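Local coordinates for protein 2-c-methyl-d-erythritol 4-phosphate cytidylyltransferase (Streptococcus pneumoniae, PDB 2VSH) that transfers the cytidylyl group of CTP to D-ribitol 5-phosphate, making the CDP-activated ribitol needed for teichoic acid precursors, at residues H1-G6 against E44-K49; E106-T111 against P171-C176; E142-I147 against P160-L165. One frame throughout, in Å; residues are numbered along the deposited sequence. Where two conformers were deposited one is given.

Contact 1: residues H1-G6 against E44-K49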
ATOM      1  N   HIS A   1      21.318  14.941  26.703  1.00 35.34           N
ATOM      2  CA  HIS A   1      20.693  15.635  25.537  1.00 33.20           C
ATOM      3  C   HIS A   1      19.176  15.599  25.663  1.00 31.48           C
ATOM      4  O   HIS A   1      18.622  14.844  26.474  1.00 31.81           O
ATOM      5  CB  HIS A   1      21.135  14.993  24.220  1.00 32.92           C
ATOM      6  CG  HIS A   1      20.836  13.529  24.132  1.00 34.29           C
ATOM      7  ND1 HIS A   1      19.708  13.032  23.508  1.00 36.00           N
ATOM      8  CD2 HIS A   1      21.514  12.453  24.594  1.00 37.22           C
ATOM      9  CE1 HIS A   1      19.707  11.711  23.592  1.00 35.55           C
ATOM     10  NE2 HIS A   1      20.791  11.336  24.245  1.00 37.22           N
ATOM     11  N   MET A   2      18.504  16.427  24.874  1.00 29.28           N
ATOM     12  CA  MET A   2      17.043  16.448  24.881  1.00 27.55           C
ATOM     13  C   MET A   2      16.448  15.552  23.804  1.00 25.44           C
ATOM     14  O   MET A   2      17.060  15.341  22.759  1.00 25.00           O
ATOM     15  CB  MET A   2      16.530  17.873  24.690  1.00 28.01           C
ATOM     16  CG  MET A   2      17.001  18.884  25.720  1.00 28.97           C
ATOM     17  SD  MET A   2      16.273  18.579  27.342  1.00 32.45           S
ATOM     18  CE  MET A   2      16.143  20.260  27.912  1.00 32.12           C
ATOM     19  N   ILE A   3      15.244  15.042  24.064  1.00 23.64           N
ATOM     20  CA  ILE A   3      14.468  14.328  23.068  1.00 22.10           C
ATOM     21  C   ILE A   3      13.103  15.008  22.980  1.00 20.82           C
ATOM     22  O   ILE A   3      12.416  15.185  23.993  1.00 21.09           O
ATOM     23  CB  ILE A   3      14.270  12.830  23.419  1.00 21.99           C
ATOM     24  CG1 ILE A   3      15.611  12.122  23.599  1.00 22.79           C
ATOM     25  CG2 ILE A   3      13.456  12.146  22.336  1.00 20.20           C
ATOM     26  CD1 ILE A   3      15.515  10.797  24.360  1.00 25.35           C
ATOM     27  N   TYR A   4      12.734  15.409  21.771  1.00 19.97           N
ATOM     28  CA  TYR A   4      11.457  16.067  21.519  1.00 19.47           C
ATOM     29  C   TYR A   4      10.591  15.194  20.629  1.00 19.11           C
ATOM     30  O   TYR A   4      11.104  14.382  19.846  1.00 19.72           O
ATOM     31  CB  TYR A   4      11.696  17.426  20.848  1.00 19.07           C
ATOM     32  CG  TYR A   4      12.517  18.374  21.716  1.00 19.26           C
ATOM     33  CD1 TYR A   4      13.907  18.449  21.591  1.00 18.98           C
ATOM     34  CD2 TYR A   4      11.904  19.153  22.683  1.00 14.73           C
ATOM     35  CE1 TYR A   4      14.670  19.324  22.409  1.00 20.70           C
ATOM     36  CE2 TYR A   4      12.639  20.008  23.496  1.00 20.32           C
ATOM     37  CZ  TYR A   4      14.020  20.091  23.353  1.00 20.21           C
ATOM     38  OH  TYR A   4      14.731  20.933  24.170  1.00 23.33           O
ATOM     39  N   ALA A   5       9.274  15.341  20.756  1.00 19.17           N
ATOM     40  CA  ALA A   5       8.377  14.800  19.750  1.00 19.16           C
ATOM     41  C   ALA A   5       8.058  15.929  18.784  1.00 19.17           C
ATOM     42  O   ALA A   5       7.839  17.079  19.209  1.00 19.34           O
ATOM     43  CB  ALA A   5       7.100  14.238  20.369  1.00 18.10           C
ATOM     44  N   GLY A   6       8.064  15.594  17.490  1.00 19.32           N
ATOM     45  CA  GLY A   6       7.708  16.521  16.405  1.00 18.21           C
ATOM     46  C   GLY A   6       6.495  15.996  15.656  1.00 18.78           C
ATOM     47  O   GLY A   6       6.620  15.165  14.749  1.00 18.47           O
ATOM     48  N   GLU A  44       5.500   9.254  27.764  1.00 25.60           N
ATOM     49  CA  GLU A  44       6.898   8.864  27.618  1.00 25.06           C
ATOM     50  C   GLU A  44       7.791   9.751  28.482  1.00 25.43           C
ATOM     51  O   GLU A  44       7.951  10.941  28.187  1.00 24.79           O
ATOM     52  CB  GLU A  44       7.320   8.893  26.138  1.00 23.40           C
ATOM     53  CG  GLU A  44       8.819   8.634  25.908  1.00 23.81           C
ATOM     54  CD  GLU A  44       9.314   7.397  26.619  1.00 23.98           C
ATOM     55  OE1 GLU A  44      10.377   7.468  27.262  1.00 24.31           O
ATOM     56  OE2 GLU A  44       8.624   6.359  26.552  1.00 24.99           O
ATOM     57  N   PRO A  45       8.386   9.177  29.551  1.00 26.96           N
ATOM     58  CA  PRO A  45       9.151  10.044  30.451  1.00 27.54           C
ATOM     59  C   PRO A  45      10.365  10.728  29.822  1.00 26.49           C
ATOM     60  O   PRO A  45      10.813  11.742  30.353  1.00 27.14           O
ATOM     61  CB  PRO A  45       9.576   9.102  31.582  1.00 29.34           C
ATOM     62  CG  PRO A  45       9.539   7.749  30.993  1.00 29.68           C
ATOM     63  CD  PRO A  45       8.391   7.778  30.019  1.00 27.90           C
ATOM     64  N   SER A  46      10.893  10.200  28.719  1.00 25.09           N
ATOM     65  CA  SER A  46      12.153  10.752  28.177  1.00 25.37           C
ATOM     66  C   SER A  46      11.955  11.917  27.188  1.00 23.63           C
ATOM     67  O   SER A  46      12.926  12.504  26.717  1.00 23.99           O
ATOM     68  CB  SER A  46      13.037   9.646  27.587  1.00 25.12           C
ATOM     69  OG  SER A  46      12.465   9.081  26.414  1.00 23.70           O
ATOM     70  N   ILE A  47      10.701  12.270  26.911  1.00 23.20           N
ATOM     71  CA  ILE A  47      10.361  13.367  25.998  0.50 21.83           C
ATOM     72  C   ILE A  47      10.309  14.694  26.756  1.00 22.71           C
ATOM     73  O   ILE A  47       9.559  14.821  27.728  1.00 23.07           O
ATOM     74  CB  ILE A  47       8.979  13.120  25.301  0.50 21.20           C
ATOM     75  CG1 ILE A  47       8.999  11.839  24.446  0.50 20.12           C
ATOM     76  CG2 ILE A  47       8.526  14.341  24.461  0.50 20.62           C
ATOM     77  CD1 ILE A  47       9.898  11.884  23.223  0.50 18.72           C
ATOM     78  N   GLU A  48      11.082  15.678  26.302  1.00 22.10           N
ATOM     79  CA  GLU A  48      11.096  17.008  26.910  1.00 23.09           C
ATOM     80  C   GLU A  48       9.839  17.822  26.553  1.00 23.05           C
ATOM     81  O   GLU A  48       9.101  18.244  27.438  1.00 24.55           O
ATOM     82  CB  GLU A  48      12.375  17.752  26.492  1.00 23.04           C
ATOM     83  CG  GLU A  48      12.517  19.163  27.041  1.00 23.93           C
ATOM     84  CD  GLU A  48      12.726  19.264  28.553  1.00 24.52           C
ATOM     85  OE1 GLU A  48      12.869  20.419  29.027  1.00 26.51           O
ATOM     86  OE2 GLU A  48      12.763  18.238  29.272  1.00 24.53           O
ATOM     87  N   LYS A  49       9.604  18.054  25.264  1.00 22.73           N
ATOM     88  CA  LYS A  49       8.403  18.772  24.812  1.00 22.74           C
ATOM     89  C   LYS A  49       7.813  18.030  23.648  1.00 21.61           C
ATOM     90  O   LYS A  49       8.522  17.327  22.943  1.00 20.70           O
ATOM     91  CB  LYS A  49       8.732  20.199  24.349  1.00 22.89           C
ATOM     92  CG  LYS A  49       9.165  21.161  25.431  1.00 26.07           C
ATOM     93  CD  LYS A  49       8.073  21.399  26.450  1.00 29.22           C
ATOM     94  CE  LYS A  49       8.409  22.567  27.355  1.00 32.14           C
ATOM     95  NZ  LYS A  49       7.790  22.383  28.691  1.00 34.99           N
TER
HETATM   96  O   HOH W   1      14.585  14.604  26.806  1.00 11.75           O
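Ile3 and Ala5, two residues apart on strand 3-9, hold the loop 44-49 chiefly through their backbones. Ile3 O takes the N-H of Glu48 at 2.7 Å, and Ala5 N gives its hydrogen to Lys49 O at 3.0 Å. These bonds start the parallel pairing that Val51 continues, as the loop after helix 33-42 runs into strand 50-54. Where the loop swings off, a water takes over, accepting from Ile3 N at 2.9 Å and donating to Ser46 O. The turn 44-47 is tied within itself: Ser46 OG, 2.8 Å from Glu44 OE1, and Ser46 N reach that oxygen from opposite faces of the carboxylate.

Among the apolar contacts, the Tyr4 ring has Lys49 CB in its plane, at the edge, 3.7 Å from CD2. Glu48 lies alongside this ring, its CG 3.6 Å from Tyr4 CE2. With CG anti to the backbone N (chi1 179°) and a bend at chi2 (68°), the chain carries its carboxylate past the ring to the end of Met2, CE lying 3.5 Å from OE1. The carboxylate and ring planes are nearly perpendicular. Ile3 and Ile47 cross at about a right angle, Ile3 CG2 being 3.7 Å from Ile47 CD1 in the conformer described, one of two for Ile47.

The polar ends look beyond the contact, Glu48 OE1 to Tyr100 OH and Lys49 NZ to Glu75 O. Directional bonding between the segments is thus left to main chain and water, while the charged side chains lend mainly their aliphatic parts.

Contact 2: residues E106-T111 against P171-C176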
ATOM      1  N   GLU A 106      23.457  17.008  19.860  1.00 27.80           N
ATOM      2  CA  GLU A 106      22.966  15.698  20.260  1.00 27.35           C
ATOM      3  C   GLU A 106      21.455  15.659  20.494  1.00 25.99           C
ATOM      4  O   GLU A 106      20.881  14.577  20.597  1.00 25.63           O
ATOM      5  CB  GLU A 106      23.746  15.127  21.460  1.00 28.89           C
ATOM      6  CG  GLU A 106      25.200  14.682  21.126  1.00 33.09           C
ATOM      7  CD  GLU A 106      25.284  13.756  19.892  1.00 36.01           C
ATOM      8  OE1 GLU A 106      24.544  12.747  19.819  1.00 36.73           O
ATOM      9  OE2 GLU A 106      26.094  14.042  18.981  1.00 39.76           O
ATOM     10  N   ASP A 107      20.811  16.826  20.528  1.00 24.95           N
ATOM     11  CA  ASP A 107      19.354  16.893  20.709  1.00 23.57           C
ATOM     12  C   ASP A 107      18.616  16.211  19.555  1.00 22.60           C
ATOM     13  O   ASP A 107      18.952  16.421  18.399  1.00 21.70           O
ATOM     14  CB  ASP A 107      18.869  18.339  20.850  1.00 23.65           C
ATOM     15  CG  ASP A 107      19.378  19.011  22.107  1.00 26.10           C
ATOM     16  OD1 ASP A 107      19.660  18.310  23.103  1.00 28.11           O
ATOM     17  OD2 ASP A 107      19.528  20.249  22.096  1.00 27.61           O
ATOM     18  N   ILE A 108      17.615  15.397  19.891  1.00 22.05           N
ATOM     19  CA  ILE A 108      16.931  14.534  18.931  1.00 21.41           C
ATOM     20  C   ILE A 108      15.444  14.920  18.790  1.00 20.58           C
ATOM     21  O   ILE A 108      14.832  15.387  19.750  1.00 20.93           O
ATOM     22  CB  ILE A 108      17.083  13.053  19.380  1.00 22.34           C
ATOM     23  CG1 ILE A 108      18.465  12.515  19.003  1.00 24.04           C
ATOM     24  CG2 ILE A 108      15.999  12.161  18.776  1.00 20.49           C
ATOM     25  CD1 ILE A 108      18.896  11.335  19.872  1.00 28.81           C
ATOM     26  N   VAL A 109      14.878  14.765  17.590  1.00 18.99           N
ATOM     27  CA  VAL A 109      13.442  14.911  17.397  1.00 18.68           C
ATOM     28  C   VAL A 109      12.863  13.604  16.868  1.00 18.15           C
ATOM     29  O   VAL A 109      13.387  13.027  15.911  1.00 19.44           O
ATOM     30  CB  VAL A 109      13.039  16.135  16.492  1.00 18.10           C
ATOM     31  CG1 VAL A 109      13.554  15.994  15.044  1.00 18.60           C
ATOM     32  CG2 VAL A 109      11.520  16.349  16.492  1.00 17.40           C
ATOM     33  N   VAL A 110      11.816  13.128  17.529  1.00 17.57           N
ATOM     34  CA  VAL A 110      11.029  11.993  17.047  1.00 16.96           C
ATOM     35  C   VAL A 110       9.850  12.558  16.252  1.00 16.59           C
ATOM     36  O   VAL A 110       8.858  12.998  16.840  1.00 16.85           O
ATOM     37  CB  VAL A 110      10.538  11.080  18.226  1.00 16.64           C
ATOM     38  CG1 VAL A 110       9.724   9.878  17.703  1.00 17.85           C
ATOM     39  CG2 VAL A 110      11.713  10.560  19.061  1.00 18.62           C
ATOM     40  N   THR A 111       9.967  12.568  14.916  1.00 16.83           N
ATOM     41  CA  THR A 111       8.921  13.093  14.043  1.00 16.38           C
ATOM     42  C   THR A 111       7.873  12.030  13.715  1.00 16.52           C
ATOM     43  O   THR A 111       8.204  10.859  13.532  1.00 16.44           O
ATOM     44  CB  THR A 111       9.467  13.719  12.711  1.00 17.74           C
ATOM     45  OG1 THR A 111       9.958  12.687  11.842  1.00 16.64           O
ATOM     46  CG2 THR A 111      10.568  14.755  12.989  1.00 17.24           C
ATOM     47  N   PRO A 171       7.221   6.836  13.416  1.00 19.03           N
ATOM     48  CA  PRO A 171       8.276   7.877  13.447  1.00 18.52           C
ATOM     49  C   PRO A 171       9.456   7.813  12.468  1.00 18.42           C
ATOM     50  O   PRO A 171       9.808   6.762  11.930  1.00 19.21           O
ATOM     51  CB  PRO A 171       8.792   7.824  14.898  1.00 19.01           C
ATOM     52  CG  PRO A 171       7.689   7.271  15.684  1.00 18.99           C
ATOM     53  CD  PRO A 171       7.042   6.236  14.751  1.00 19.20           C
ATOM     54  N   GLN A 172      10.031   8.989  12.249  1.00 17.97           N
ATOM     55  CA  GLN A 172      11.331   9.160  11.642  1.00 18.58           C
ATOM     56  C   GLN A 172      12.111  10.044  12.609  1.00 18.47           C
ATOM     57  O   GLN A 172      11.665  11.142  12.966  1.00 17.41           O
ATOM     58  CB  GLN A 172      11.203   9.805  10.262  1.00 18.28           C
ATOM     59  CG  GLN A 172      10.353   8.992   9.309  1.00 18.47           C
ATOM     60  CD  GLN A 172      10.263   9.563   7.895  1.00 19.37           C
ATOM     61  OE1 GLN A 172      10.253   8.811   6.926  1.00 21.73           O
ATOM     62  NE2 GLN A 172      10.180  10.884   7.775  1.00 19.64           N
ATOM     63  N   THR A 173      13.267   9.550  13.043  1.00 19.25           N
ATOM     64  CA  THR A 173      13.965  10.109  14.198  1.00 19.72           C
ATOM     65  C   THR A 173      15.418  10.454  13.862  1.00 20.30           C
ATOM     66  O   THR A 173      16.116   9.693  13.192  1.00 19.69           O
ATOM     67  CB  THR A 173      13.886   9.119  15.399  1.00 20.58           C
ATOM     68  OG1 THR A 173      12.504   8.882  15.701  1.00 20.45           O
ATOM     69  CG2 THR A 173      14.598   9.663  16.646  1.00 20.37           C
ATOM     70  N   PHE A 174      15.864  11.619  14.325  1.00 20.63           N
ATOM     71  CA  PHE A 174      17.180  12.119  13.975  1.00 21.42           C
ATOM     72  C   PHE A 174      17.567  13.329  14.828  1.00 21.76           C
ATOM     73  O   PHE A 174      16.718  13.949  15.456  1.00 20.78           O
ATOM     74  CB  PHE A 174      17.236  12.458  12.458  1.00 21.20           C
ATOM     75  CG  PHE A 174      16.001  13.139  11.933  1.00 20.15           C
ATOM     76  CD1 PHE A 174      15.720  14.460  12.262  1.00 21.07           C
ATOM     77  CD2 PHE A 174      15.115  12.458  11.103  1.00 19.58           C
ATOM     78  CE1 PHE A 174      14.563  15.078  11.782  1.00 20.36           C
ATOM     79  CE2 PHE A 174      13.972  13.072  10.620  1.00 18.47           C
ATOM     80  CZ  PHE A 174      13.694  14.385  10.965  1.00 19.34           C
ATOM     81  N   ARG A 175      18.854  13.667  14.829  1.00 22.10           N
ATOM     82  CA  ARG A 175      19.338  14.861  15.528  1.00 22.68           C
ATOM     83  C   ARG A 175      18.826  16.082  14.791  1.00 22.87           C
ATOM     84  O   ARG A 175      18.864  16.133  13.558  1.00 22.87           O
ATOM     85  CB  ARG A 175      20.865  14.854  15.614  1.00 23.15           C
ATOM     86  CG  ARG A 175      21.400  13.843  16.629  1.00 22.22           C
ATOM     87  CD  ARG A 175      22.817  13.360  16.336  1.00 24.86           C
ATOM     88  NE  ARG A 175      23.052  12.163  17.144  1.00 27.09           N
ATOM     89  CZ  ARG A 175      22.773  10.910  16.774  1.00 27.84           C
ATOM     90  NH1 ARG A 175      22.277  10.630  15.577  1.00 26.84           N
ATOM     91  NH2 ARG A 175      22.997   9.923  17.620  1.00 29.87           N
ATOM     92  N   CYS A 176      18.283  17.033  15.547  1.00 23.10           N
ATOM     93  CA  CYS A 176      17.712  18.261  14.986  1.00 22.02           C
ATOM     94  C   CYS A 176      18.718  19.002  14.113  1.00 22.86           C
ATOM     95  O   CYS A 176      18.378  19.398  13.012  1.00 22.59           O
ATOM     96  CB  CYS A 176      17.264  19.190  16.114  1.00 21.99           C
ATOM     97  SG  CYS A 176      15.935  18.539  17.162  1.00 22.52           S
TER
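Glu106 meets Arg175 in a salt bridge just ahead of strand 108-113. The NE-H of Arg175 points straight at Glu106 OE1, 3.1 Å away and close to the guanidinium plane, yet it arrives from above the carboxylate, whose plane is turned 57° from the guanidinium. Arg175 NH1 is taken by His134 O. Next, Asp107 O accepts Cys176 N at 3.0 Å. Arg175 is the N-cap residue, so this bond carries the pairing one residue past the strand, into the start of helix 176-184.

Ile108 faces Arg175 in an antiparallel non-hydrogen-bonded pair, and its CG2 touches Thr173 CG2 at 3.6 Å. Val109 and Phe174 form a hydrogen-bonded pair, Val109 N to Phe174 O at 2.9 Å with a longer return bond. Here Val109 CG1 rests 3.5 Å from Phe174 CE1, and Val109 CB packs on Cys176 SG. Val110 points to the other face, its CG1 touching both Thr173 OG1 and Pro171 CB, 3.6 Å from the latter. At Thr111 the hydroxyl lies between backbone N and carbonyl carbon (chi1 71°), on the side where Thr111 N already bonds Gln172 O; OG1 therefore donates to the same oxygen, at 2.6 Å. Gln172 O is thus gripped twice by one residue, and with the hydroxyl held there CG2 turns to Phe174 CZ.

Strand 3-9 flanks strand 108-113 on its far edge, and strand 136-142 lies beyond 165-175. Helix 121-133 covers the face of Val110 and Thr173, with Asn127 OD1 bonded to Thr173 OG1. On the face of Val109 and Thr111, near Leu8, one of the residues expected to line the CTP site, Phe174 meets the rings of Phe179 and Phe201.

Contact 3: residues E142-I147 against P160-L165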
ATOM      1  N   GLU A 142       7.352  -4.809   6.839  1.00 30.69           N
ATOM      2  CA  GLU A 142       7.502  -5.519   5.569  1.00 33.68           C
ATOM      3  C   GLU A 142       6.386  -5.137   4.609  1.00 34.17           C
ATOM      4  O   GLU A 142       5.214  -5.116   4.989  1.00 36.05           O
ATOM      5  CB  GLU A 142       7.509  -7.031   5.774  1.00 36.63           C
ATOM      6  CG  GLU A 142       8.734  -7.540   6.509  1.00 38.44           C
ATOM      7  CD  GLU A 142       8.756  -9.049   6.664  1.00 43.48           C
ATOM      8  OE1 GLU A 142       7.916  -9.745   6.040  1.00 47.95           O
ATOM      9  OE2 GLU A 142       9.629  -9.543   7.418  1.00 47.69           O
ATOM     10  N   ALA A 143       6.761  -4.830   3.368  1.00 34.08           N
ATOM     11  CA  ALA A 143       5.796  -4.505   2.323  1.00 35.01           C
ATOM     12  C   ALA A 143       5.001  -5.753   1.969  1.00 38.86           C
ATOM     13  O   ALA A 143       5.576  -6.829   1.804  1.00 41.15           O
ATOM     14  CB  ALA A 143       6.501  -3.942   1.103  1.00 33.32           C
ATOM     15  N   VAL A 144       3.680  -5.610   1.889  1.00 40.72           N
ATOM     16  CA  VAL A 144       2.789  -6.731   1.575  1.00 45.33           C
ATOM     17  C   VAL A 144       2.130  -6.524   0.207  1.00 46.15           C
ATOM     18  O   VAL A 144       1.690  -7.480  -0.435  1.00 49.65           O
ATOM     19  CB  VAL A 144       1.735  -6.953   2.697  1.00 48.35           C
ATOM     20  CG1 VAL A 144       0.688  -7.991   2.288  1.00 54.04           C
ATOM     21  CG2 VAL A 144       2.418  -7.394   3.984  1.00 48.25           C
ATOM     22  N   ASP A 145       2.063  -5.263  -0.215  1.00 43.51           N
ATOM     23  CA  ASP A 145       1.705  -4.886  -1.582  1.00 43.71           C
ATOM     24  C   ASP A 145       2.764  -5.382  -2.552  1.00 41.53           C
ATOM     25  O   ASP A 145       3.956  -5.371  -2.245  1.00 39.79           O
ATOM     26  CB  ASP A 145       1.680  -3.354  -1.711  1.00 41.93           C
ATOM     27  CG  ASP A 145       0.294  -2.767  -1.540  1.00 46.60           C
ATOM     28  OD1 ASP A 145      -0.694  -3.405  -1.979  1.00 50.31           O
ATOM     29  OD2 ASP A 145       0.210  -1.650  -0.972  1.00 48.83           O
ATOM     30  N   THR A 146       2.344  -5.793  -3.733  1.00 42.07           N
ATOM     31  CA  THR A 146       3.313  -5.995  -4.791  1.00 40.23           C
ATOM     32  C   THR A 146       3.610  -4.635  -5.421  1.00 36.10           C
ATOM     33  O   THR A 146       2.699  -3.862  -5.716  1.00 35.99           O
ATOM     34  CB  THR A 146       2.888  -7.067  -5.824  1.00 43.42           C
ATOM     35  OG1 THR A 146       3.258  -6.628  -7.133  1.00 42.70           O
ATOM     36  CG2 THR A 146       1.402  -7.318  -5.777  1.00 47.09           C
ATOM     37  N   ILE A 147       4.892  -4.335  -5.573  1.00 33.25           N
ATOM     38  CA  ILE A 147       5.323  -3.030  -6.045  1.00 30.26           C
ATOM     39  C   ILE A 147       5.900  -3.148  -7.450  1.00 30.44           C
ATOM     40  O   ILE A 147       6.789  -3.965  -7.710  1.00 30.82           O
ATOM     41  CB  ILE A 147       6.351  -2.381  -5.068  1.00 28.59           C
ATOM     42  CG1 ILE A 147       5.702  -2.073  -3.706  1.00 28.98           C
ATOM     43  CG2 ILE A 147       6.980  -1.141  -5.662  1.00 25.65           C
ATOM     44  CD1 ILE A 147       4.366  -1.297  -3.764  1.00 28.66           C
ATOM     45  N   PRO A 160      10.959  -4.350  -8.470  1.00 39.22           N
ATOM     46  CA  PRO A 160      11.954  -4.515  -7.415  1.00 39.62           C
ATOM     47  C   PRO A 160      11.825  -5.867  -6.719  1.00 41.48           C
ATOM     48  O   PRO A 160      10.743  -6.449  -6.679  1.00 41.47           O
ATOM     49  CB  PRO A 160      11.624  -3.389  -6.427  1.00 37.01           C
ATOM     50  CG  PRO A 160      10.835  -2.395  -7.197  1.00 35.93           C
ATOM     51  CD  PRO A 160      10.091  -3.180  -8.238  1.00 36.57           C
ATOM     52  N   ASN A 161      12.940  -6.359  -6.193  1.00 43.40           N
ATOM     53  CA  ASN A 161      12.946  -7.563  -5.379  1.00 45.99           C
ATOM     54  C   ASN A 161      12.128  -7.321  -4.103  1.00 43.67           C
ATOM     55  O   ASN A 161      12.542  -6.562  -3.219  1.00 41.31           O
ATOM     56  CB  ASN A 161      14.391  -7.956  -5.056  1.00 48.97           C
ATOM     57  CG  ASN A 161      14.496  -9.271  -4.314  1.00 53.33           C
ATOM     58  OD1 ASN A 161      15.569  -9.873  -4.261  1.00 58.42           O
ATOM     59  ND2 ASN A 161      13.392  -9.729  -3.743  1.00 52.82           N
ATOM     60  N   ARG A 162      10.971  -7.977  -4.020  1.00 44.25           N
ATOM     61  CA  ARG A 162      10.054  -7.811  -2.890  1.00 43.18           C
ATOM     62  C   ARG A 162      10.645  -8.231  -1.528  1.00 43.04           C
ATOM     63  O   ARG A 162      10.191  -7.772  -0.483  1.00 41.17           O
ATOM     64  CB  ARG A 162       8.740  -8.548  -3.170  1.00 45.22           C
ATOM     65  CG  ARG A 162       7.556  -7.991  -2.384  1.00 45.52           C
ATOM     66  CD  ARG A 162       6.279  -8.765  -2.652  1.00 49.11           C
ATOM     67  NE  ARG A 162       5.544  -8.971  -1.411  1.00 54.48           N
ATOM     68  CZ  ARG A 162       4.365  -9.579  -1.317  1.00 59.61           C
ATOM     69  NH1 ARG A 162       3.755 -10.046  -2.404  1.00 62.45           N
ATOM     70  NH2 ARG A 162       3.791  -9.712  -0.122  1.00 61.67           N
ATOM     71  N   ALA A 163      11.666  -9.086  -1.547  1.00 45.48           N
ATOM     72  CA  ALA A 163      12.368  -9.499  -0.325  1.00 46.20           C
ATOM     73  C   ALA A 163      13.063  -8.335   0.404  1.00 42.52           C
ATOM     74  O   ALA A 163      13.383  -8.441   1.592  1.00 42.35           O
ATOM     75  CB  ALA A 163      13.369 -10.614  -0.641  1.00 51.24           C
ATOM     76  N   HIS A 164      13.264  -7.221  -0.303  1.00 39.57           N
ATOM     77  CA  HIS A 164      13.993  -6.074   0.240  1.00 36.91           C
ATOM     78  C   HIS A 164      13.153  -4.815   0.360  1.00 32.88           C
ATOM     79  O   HIS A 164      13.690  -3.729   0.572  1.00 31.82           O
ATOM     80  CB  HIS A 164      15.247  -5.797  -0.603  1.00 38.73           C
ATOM     81  CG  HIS A 164      16.209  -6.943  -0.638  1.00 43.33           C
ATOM     82  ND1 HIS A 164      16.798  -7.385  -1.802  1.00 46.92           N
ATOM     83  CD2 HIS A 164      16.667  -7.751   0.348  1.00 45.67           C
ATOM     84  CE1 HIS A 164      17.582  -8.414  -1.534  1.00 50.58           C
ATOM     85  NE2 HIS A 164      17.525  -8.652  -0.234  1.00 51.57           N
ATOM     86  N   LEU A 165      11.836  -4.958   0.233  1.00 31.54           N
ATOM     87  CA  LEU A 165      10.943  -3.814   0.281  1.00 28.51           C
ATOM     88  C   LEU A 165      10.189  -3.731   1.602  1.00 27.82           C
ATOM     89  O   LEU A 165       9.792  -4.740   2.174  1.00 28.97           O
ATOM     90  CB  LEU A 165       9.967  -3.812  -0.907  1.00 28.27           C
ATOM     91  CG  LEU A 165      10.576  -3.812  -2.323  1.00 29.10           C
ATOM     92  CD1 LEU A 165       9.480  -3.883  -3.399  1.00 28.42           C
ATOM     93  CD2 LEU A 165      11.499  -2.601  -2.560  1.00 27.88           C
TER
HETATM   94  O   HOH W   2       8.073  -5.707  -6.256  1.00 26.36           O
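Pro160 packs against Ile147 in the protruding beta arm through which IspD/TarI enzymes dimerise, here the excursion between strands 136-142 and 165-175. Its ring leans on the other segment by CD, 3.4 Å from Ile147 O. A water closes the same spot, donating to Ile147 O at 2.6 Å and to Pro160 O at 2.8 Å, so the two carbonyls, both acceptors, are joined without direct pairing.

Arg162, in a short 3-10 turn, reaches across the loop 142-147. Chi1 of -156° sets CG roughly opposite the backbone N, and a bend at chi3 (138°) brings the guanidinium over the backbone of 143-145, with Val144 O and Asp145 O against one of its faces. Val144 O is 3.1 Å from NH2, but the angle is too poor for a hydrogen bond. What remains is probably an electrostatic attraction; Asp145 O is buried here without a bonding partner.

Leu165 supplies the apolar core: its CB sits 4.0 Å from Ala143 CB, and CD1 reaches Ile147 CB at 3.9 Å. Leu165 and Ile147 also pair, antiparallel, with a strand of the second subunit, extending the sheet across the interface. Between the two segments of this chain, the sole direct hydrogen bond runs from Ala143 N to Leu165 O, 3.3 Å long, the donor standing 38° above the carbonyl plane.

Overall arrangement
Contacts 1 and 2 belong to one sheet: strands 3-9 and 108-113 are neighbours, joined by Tyr4 O to Val110 N and Gly6 N to Val110 O, and the contact centres lie about 9 Å apart. Contact 2 is the buried one, a regular antiparallel pairing; contact 1 is partly exposed, where a loop is only beginning to pair in parallel and a water fills in. Contact 3 lies about 27 Å from contact 2, centre to centre, nested in the chain excursion that contact 2 closes. At the surface, on the arm, one long backbone bond remains, accompanied by a bridging water and an arginine lying over carbonyl oxygens, and the second subunit completes the packing.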